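Local coordinates for effector protein HopAB2 (Pseudomonas syringae, PDB 2FD4) that acts in its C-terminal domain as a U-box/RING-like E3 ubiquitin ligase, by which this bacterial effector suppresses programmed cell death and immunity in susceptible plants, at residues 92-95 / 96-100; 106-109 / 110-114. One frame throughout, in Å; residues are numbered along the deposited sequence.

Contact 1. Residues 92-95 / 96-100; sequences AQFL and AGKPE
F94 and K98 meet one turn apart where a helix runs out, and their backbones are tied as well: K98 N donates to F94 O over 3.0 Å, lying in the plane of that carbonyl. G97 N adds a weak bond to the same oxygen, so F94 O serves two successive N-H groups as the chain leaves the helix, while A96 N still keeps the helical bond to A92 O (3.0 Å). The lysine is the side chain to follow outward. K98 CB lies 3.9 Å from F94 O, beside the carbonyl that its own backbone N grips. Farther along, K98 CD reaches the phenylalanine ring at an oblique slant, 3.6 Å from F94 CZ. Beyond CD the chain of K98 bends (chi3 -146°), and K98 NZ ends 3.0 Å from E100 OE2 in a salt bridge whose hydrogen bond is weak. That carboxylate also pairs with R105, an arrangement that would probably help keep it ionised. A different part of E100 touches the ring: E100 O comes in at the edge, in the ring plane, 3.3 Å from F94 CE2. The same oxygen lies 3.2 Å from L95 CD2, wedged between an aromatic and an aliphatic residue, and L95 CA directs its hydrogen at K98 O. P99 then centres an inverse gamma turn, closed by E100 N bonding to K98 O. F94, an inferred E2-binding residue, also meets the inferred sites F48 and P102, consistent with an E2-docking patch as in U-box ligases. The contact forms the C-terminal end of helix 88-97, within the region required for ligase and anti-cell-death activity; the helix directly follows edge strand 83-87, and L95 packs on I10 and L108 of neighbouring loops.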
ATOM      1  N   ALA A  92       7.049  -0.862   2.885  1.00 44.16           N
ATOM      2  CA  ALA A  92       8.100   0.035   3.376  1.00 45.60           C
ATOM      3  C   ALA A  92       9.402  -0.682   3.755  1.00 45.83           C
ATOM      4  O   ALA A  92      10.520  -0.186   3.496  1.00 46.81           O
ATOM      5  CB  ALA A  92       7.574   0.802   4.565  1.00 46.03           C
ATOM      6  N   GLN A  93       9.274  -1.820   4.420  1.00 45.88           N
ATOM      7  CA  GLN A  93      10.425  -2.675   4.764  1.00 45.78           C
ATOM      8  C   GLN A  93      11.145  -3.165   3.524  1.00 45.34           C
ATOM      9  O   GLN A  93      12.399  -3.212   3.495  1.00 43.41           O
ATOM     10  CB  GLN A  93       9.929  -3.850   5.608  1.00 45.60           C
ATOM     11  CG  GLN A  93      10.934  -4.862   6.096  1.00 47.62           C
ATOM     12  CD  GLN A  93      10.267  -5.977   6.918  1.00 48.81           C
ATOM     13  OE1 GLN A  93       9.229  -5.749   7.534  1.00 54.87           O
ATOM     14  NE2 GLN A  93      10.854  -7.183   6.908  1.00 52.33           N
ATOM     15  N   PHE A  94      10.361  -3.609   2.542  1.00 45.22           N
ATOM     16  CA  PHE A  94      10.928  -3.999   1.262  1.00 45.83           C
ATOM     17  C   PHE A  94      11.663  -2.839   0.599  1.00 45.34           C
ATOM     18  O   PHE A  94      12.838  -2.966   0.182  1.00 44.81           O
ATOM     19  CB  PHE A  94       9.838  -4.604   0.369  1.00 45.55           C
ATOM     20  CG  PHE A  94      10.290  -4.902  -1.019  1.00 46.11           C
ATOM     21  CD1 PHE A  94      10.924  -6.125  -1.316  1.00 48.54           C
ATOM     22  CD2 PHE A  94      10.089  -3.974  -2.043  1.00 46.32           C
ATOM     23  CE1 PHE A  94      11.348  -6.386  -2.641  1.00 48.63           C
ATOM     24  CE2 PHE A  94      10.521  -4.224  -3.343  1.00 47.91           C
ATOM     25  CZ  PHE A  94      11.147  -5.423  -3.629  1.00 47.73           C
ATOM     26  N   LEU A  95      11.027  -1.685   0.533  1.00 45.39           N
ATOM     27  CA  LEU A  95      11.607  -0.545  -0.198  1.00 45.92           C
ATOM     28  C   LEU A  95      12.812   0.077   0.469  1.00 45.27           C
ATOM     29  O   LEU A  95      13.688   0.676  -0.224  1.00 46.42           O
ATOM     30  CB  LEU A  95      10.514   0.535  -0.343  1.00 48.18           C
ATOM     31  CG  LEU A  95       9.369   0.188  -1.289  1.00 47.44           C
ATOM     32  CD1 LEU A  95       8.343   1.356  -1.330  1.00 46.57           C
ATOM     33  CD2 LEU A  95       9.837  -0.133  -2.673  1.00 48.11           C
ATOM     34  N   ALA A  96      12.942  -0.106   1.781  1.00 44.92           N
ATOM     35  CA  ALA A  96      14.116   0.424   2.511  1.00 45.58           C
ATOM     36  C   ALA A  96      15.395  -0.302   2.067  1.00 44.12           C
ATOM     37  O   ALA A  96      16.511   0.258   2.035  1.00 45.98           O
ATOM     38  CB  ALA A  96      13.887   0.273   4.001  1.00 45.09           C
ATOM     39  N   GLY A  97      15.231  -1.564   1.703  1.00 44.61           N
ATOM     40  CA  GLY A  97      16.324  -2.387   1.187  1.00 45.74           C
ATOM     41  C   GLY A  97      16.516  -2.389  -0.310  1.00 46.63           C
ATOM     42  O   GLY A  97      17.622  -2.674  -0.794  1.00 46.12           O
ATOM     43  N   LYS A  98      15.456  -2.096  -1.046  1.00 47.53           N
ATOM     44  CA  LYS A  98      15.456  -2.102  -2.521  1.00 48.07           C
ATOM     45  C   LYS A  98      14.410  -1.087  -2.971  1.00 47.13           C
ATOM     46  O   LYS A  98      13.245  -1.415  -2.932  1.00 45.71           O
ATOM     47  CB  LYS A  98      15.034  -3.510  -2.964  1.00 48.64           C
ATOM     48  CG  LYS A  98      15.372  -3.945  -4.346  1.00 52.42           C
ATOM     49  CD  LYS A  98      14.609  -5.236  -4.711  1.00 52.56           C
ATOM     50  CE  LYS A  98      15.428  -6.117  -5.611  1.00 57.27           C
ATOM     51  NZ  LYS A  98      14.563  -7.123  -6.317  1.00 59.33           N
ATOM     52  N   PRO A  99      14.810   0.159  -3.328  1.00 46.49           N
ATOM     53  CA  PRO A  99      13.830   1.174  -3.631  1.00 47.19           C
ATOM     54  C   PRO A  99      13.253   1.067  -5.037  1.00 47.19           C
ATOM     55  O   PRO A  99      13.564   1.886  -5.916  1.00 45.76           O
ATOM     56  CB  PRO A  99      14.584   2.483  -3.397  1.00 46.26           C
ATOM     57  CG  PRO A  99      16.000   2.155  -3.727  1.00 48.01           C
ATOM     58  CD  PRO A  99      16.189   0.694  -3.382  1.00 48.79           C
ATOM     59  N   GLU A 100      12.460   0.032  -5.239  1.00 46.68           N
ATOM     60  CA  GLU A 100      11.953  -0.293  -6.559  1.00 48.62           C
ATOM     61  C   GLU A 100      10.586  -0.938  -6.422  1.00 47.53           C
ATOM     62  O   GLU A 100      10.277  -1.645  -5.453  1.00 47.30           O
ATOM     63  CB  GLU A 100      12.946  -1.103  -7.341  1.00 49.07           C
ATOM     64  CG  GLU A 100      12.848  -2.560  -7.181  1.00 52.53           C
ATOM     65  CD  GLU A 100      13.949  -3.302  -7.915  1.00 54.52           C
ATOM     66  OE1 GLU A 100      14.799  -2.670  -8.599  1.00 59.83           O
ATOM     67  OE2 GLU A 100      13.951  -4.557  -7.835  1.00 64.07           O
TER

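Contact 2. Residues 106-109 / 110-114; sequences ETLN and AENIA
N112 folds its side-chain amide back against the chain that precedes it and uses both ends of that amide there. N112 ND2 donates to T107 O over 3.1 Å with an angle of 164° at the hydrogen, the acceptor lying close to the amide plane. N112 OD1 in turn accepts N109 N at 3.0 Å, nearly as straight. Two bonds from one flat group fix its rotation and clamp the extended backbone of 107-109 against the turn that follows. Torsion explains the reach: with chi1 at 70°, CG of N112 stands between its own N and carbonyl carbon, which turns the amide back along the incoming chain. Longer links close the turn: N112 N bonds to N109 O over 3.3 Å, approaching from above the carbonyl plane, and makes a weak bond to the side-chain oxygen N109 OD1; I113 N bonds weakly to N109 O. The N109 side chain crosses that of N112 at about a right angle. E111 also bends back toward it: E111 OE1 stands over the face of the N109 amide, 3.1 Å from N109 CG, with the carboxylate and amide planes 84° apart. On the apolar side, L108 CD1 lies 3.6 Å from N112 OD1 and 4.1 Å from I113 CD1, so one methyl group lines both the polar clamp and the hydrophobic interior. L108 and I113 continue inward together, both onto L64 of strand 61-65; I113 also reaches M88 and L91 of helix 88-97. The turn leads the chain into the short helix 113-116, just ahead of strand 117-121, while A110 rests on I10 of the N-terminal loop.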
ATOM      1  N   GLU A 106      10.291  -0.090 -11.211  1.00 49.21           N
ATOM      2  CA  GLU A 106      10.573   1.319 -11.386  1.00 49.03           C
ATOM      3  C   GLU A 106      10.850   1.912 -10.020  1.00 48.32           C
ATOM      4  O   GLU A 106      10.343   1.411  -9.010  1.00 47.97           O
ATOM      5  CB  GLU A 106       9.410   2.027 -12.070  1.00 49.67           C
ATOM      6  CG  GLU A 106       9.014   1.390 -13.422  1.00 52.91           C
ATOM      7  CD  GLU A 106      10.161   1.339 -14.440  1.00 57.78           C
ATOM      8  OE1 GLU A 106      11.072   2.198 -14.360  1.00 60.69           O
ATOM      9  OE2 GLU A 106      10.150   0.447 -15.349  1.00 60.84           O
ATOM     10  N   THR A 107      11.680   2.953  -9.981  1.00 47.64           N
ATOM     11  CA  THR A 107      12.077   3.563  -8.699  1.00 47.92           C
ATOM     12  C   THR A 107      10.845   3.888  -7.888  1.00 48.02           C
ATOM     13  O   THR A 107       9.918   4.531  -8.390  1.00 47.72           O
ATOM     14  CB  THR A 107      12.862   4.864  -8.886  1.00 47.83           C
ATOM     15  OG1 THR A 107      14.011   4.629  -9.711  1.00 48.18           O
ATOM     16  CG2 THR A 107      13.283   5.428  -7.520  1.00 48.10           C
ATOM     17  N   LEU A 108      10.854   3.476  -6.630  1.00 47.87           N
ATOM     18  CA  LEU A 108       9.752   3.713  -5.680  1.00 47.72           C
ATOM     19  C   LEU A 108      10.368   3.923  -4.292  1.00 47.57           C
ATOM     20  O   LEU A 108      11.119   3.092  -3.793  1.00 46.48           O
ATOM     21  CB  LEU A 108       8.803   2.534  -5.653  1.00 46.17           C
ATOM     22  CG  LEU A 108       7.474   2.714  -4.902  1.00 46.85           C
ATOM     23  CD1 LEU A 108       6.608   3.697  -5.619  1.00 49.53           C
ATOM     24  CD2 LEU A 108       6.752   1.426  -4.802  1.00 48.85           C
ATOM     25  N   ASN A 109      10.043   5.056  -3.688  1.00 48.32           N
ATOM     26  CA  ASN A 109      10.665   5.524  -2.436  1.00 47.82           C
ATOM     27  C   ASN A 109       9.717   6.531  -1.758  1.00 47.66           C
ATOM     28  O   ASN A 109       8.560   6.711  -2.209  1.00 47.31           O
ATOM     29  CB  ASN A 109      12.077   6.120  -2.756  1.00 48.14           C
ATOM     30  CG  ASN A 109      12.039   7.213  -3.802  1.00 47.37           C
ATOM     31  OD1 ASN A 109      11.012   7.853  -3.995  1.00 49.06           O
ATOM     32  ND2 ASN A 109      13.175   7.423  -4.530  1.00 48.21           N
ATOM     33  N   ALA A 110      10.173   7.145  -0.656  1.00 47.24           N
ATOM     34  CA  ALA A 110       9.376   8.160   0.086  1.00 47.02           C
ATOM     35  C   ALA A 110       8.948   9.287  -0.798  1.00 47.28           C
ATOM     36  O   ALA A 110       7.864   9.849  -0.648  1.00 48.06           O
ATOM     37  CB  ALA A 110      10.153   8.726   1.286  1.00 47.75           C
ATOM     38  N   GLU A 111       9.820   9.643  -1.745  1.00 47.58           N
ATOM     39  CA  GLU A 111       9.586  10.763  -2.575  1.00 47.47           C
ATOM     40  C   GLU A 111       8.330  10.605  -3.442  1.00 47.39           C
ATOM     41  O   GLU A 111       7.608  11.567  -3.628  1.00 48.86           O
ATOM     42  CB  GLU A 111      10.833  11.011  -3.438  1.00 48.24           C
ATOM     43  CG  GLU A 111      12.047  11.518  -2.700  1.00 51.96           C
ATOM     44  CD  GLU A 111      12.594  10.643  -1.540  1.00 55.85           C
ATOM     45  OE1 GLU A 111      12.716   9.416  -1.687  1.00 55.73           O
ATOM     46  OE2 GLU A 111      12.972  11.224  -0.471  1.00 60.78           O
ATOM     47  N   ASN A 112       8.067   9.424  -3.995  1.00 46.82           N
ATOM     48  CA  ASN A 112       6.947   9.261  -4.933  1.00 47.42           C
ATOM     49  C   ASN A 112       5.861   8.241  -4.527  1.00 47.36           C
ATOM     50  O   ASN A 112       4.926   7.981  -5.283  1.00 46.20           O
ATOM     51  CB  ASN A 112       7.478   8.907  -6.332  1.00 47.54           C
ATOM     52  CG  ASN A 112       8.082   7.490  -6.420  1.00 48.98           C
ATOM     53  OD1 ASN A 112       8.334   6.823  -5.410  1.00 49.52           O
ATOM     54  ND2 ASN A 112       8.319   7.035  -7.661  1.00 49.16           N
ATOM     55  N   ILE A 113       5.923   7.675  -3.314  1.00 47.76           N
ATOM     56  CA  ILE A 113       4.975   6.584  -2.976  1.00 46.58           C
ATOM     57  C   ILE A 113       3.507   7.064  -3.080  1.00 47.18           C
ATOM     58  O   ILE A 113       2.608   6.317  -3.493  1.00 46.58           O
ATOM     59  CB  ILE A 113       5.286   6.011  -1.557  1.00 47.52           C
ATOM     60  CG1 ILE A 113       4.349   4.856  -1.224  1.00 48.06           C
ATOM     61  CG2 ILE A 113       5.196   7.075  -0.518  1.00 45.46           C
ATOM     62  CD1 ILE A 113       4.481   3.688  -2.118  1.00 50.07           C
ATOM     63  N   ALA A 114       3.266   8.333  -2.780  1.00 46.42           N
ATOM     64  CA  ALA A 114       1.881   8.825  -2.721  1.00 47.15           C
ATOM     65  C   ALA A 114       1.260   8.915  -4.128  1.00 46.87           C
ATOM     66  O   ALA A 114       0.045   8.941  -4.251  1.00 47.86           O
ATOM     67  CB  ALA A 114       1.818  10.136  -2.060  1.00 48.00           C
TER

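How the contacts relate
Contact 1 ends the helix that contact 2 later packs against, and the two follow one another along the chain with their centres about 10 Å apart. They touch directly: P99 O and L108 N, 3.2 Å apart, probably share a hydrogen bond, and L95 CD2 lies 3.6 Å from L108 O, so the exit from helix 88-97 is stitched to the entry into helix 113-116. P102 connects both to the inferred E2-binding surface, its side chain about 4 Å from those of F94 and L108 at nearest atoms. F94 is itself an inferred E2-binding residue; L108 is not among the inferred sites but lies about 7 Å from F94 between nearest side-chain atoms.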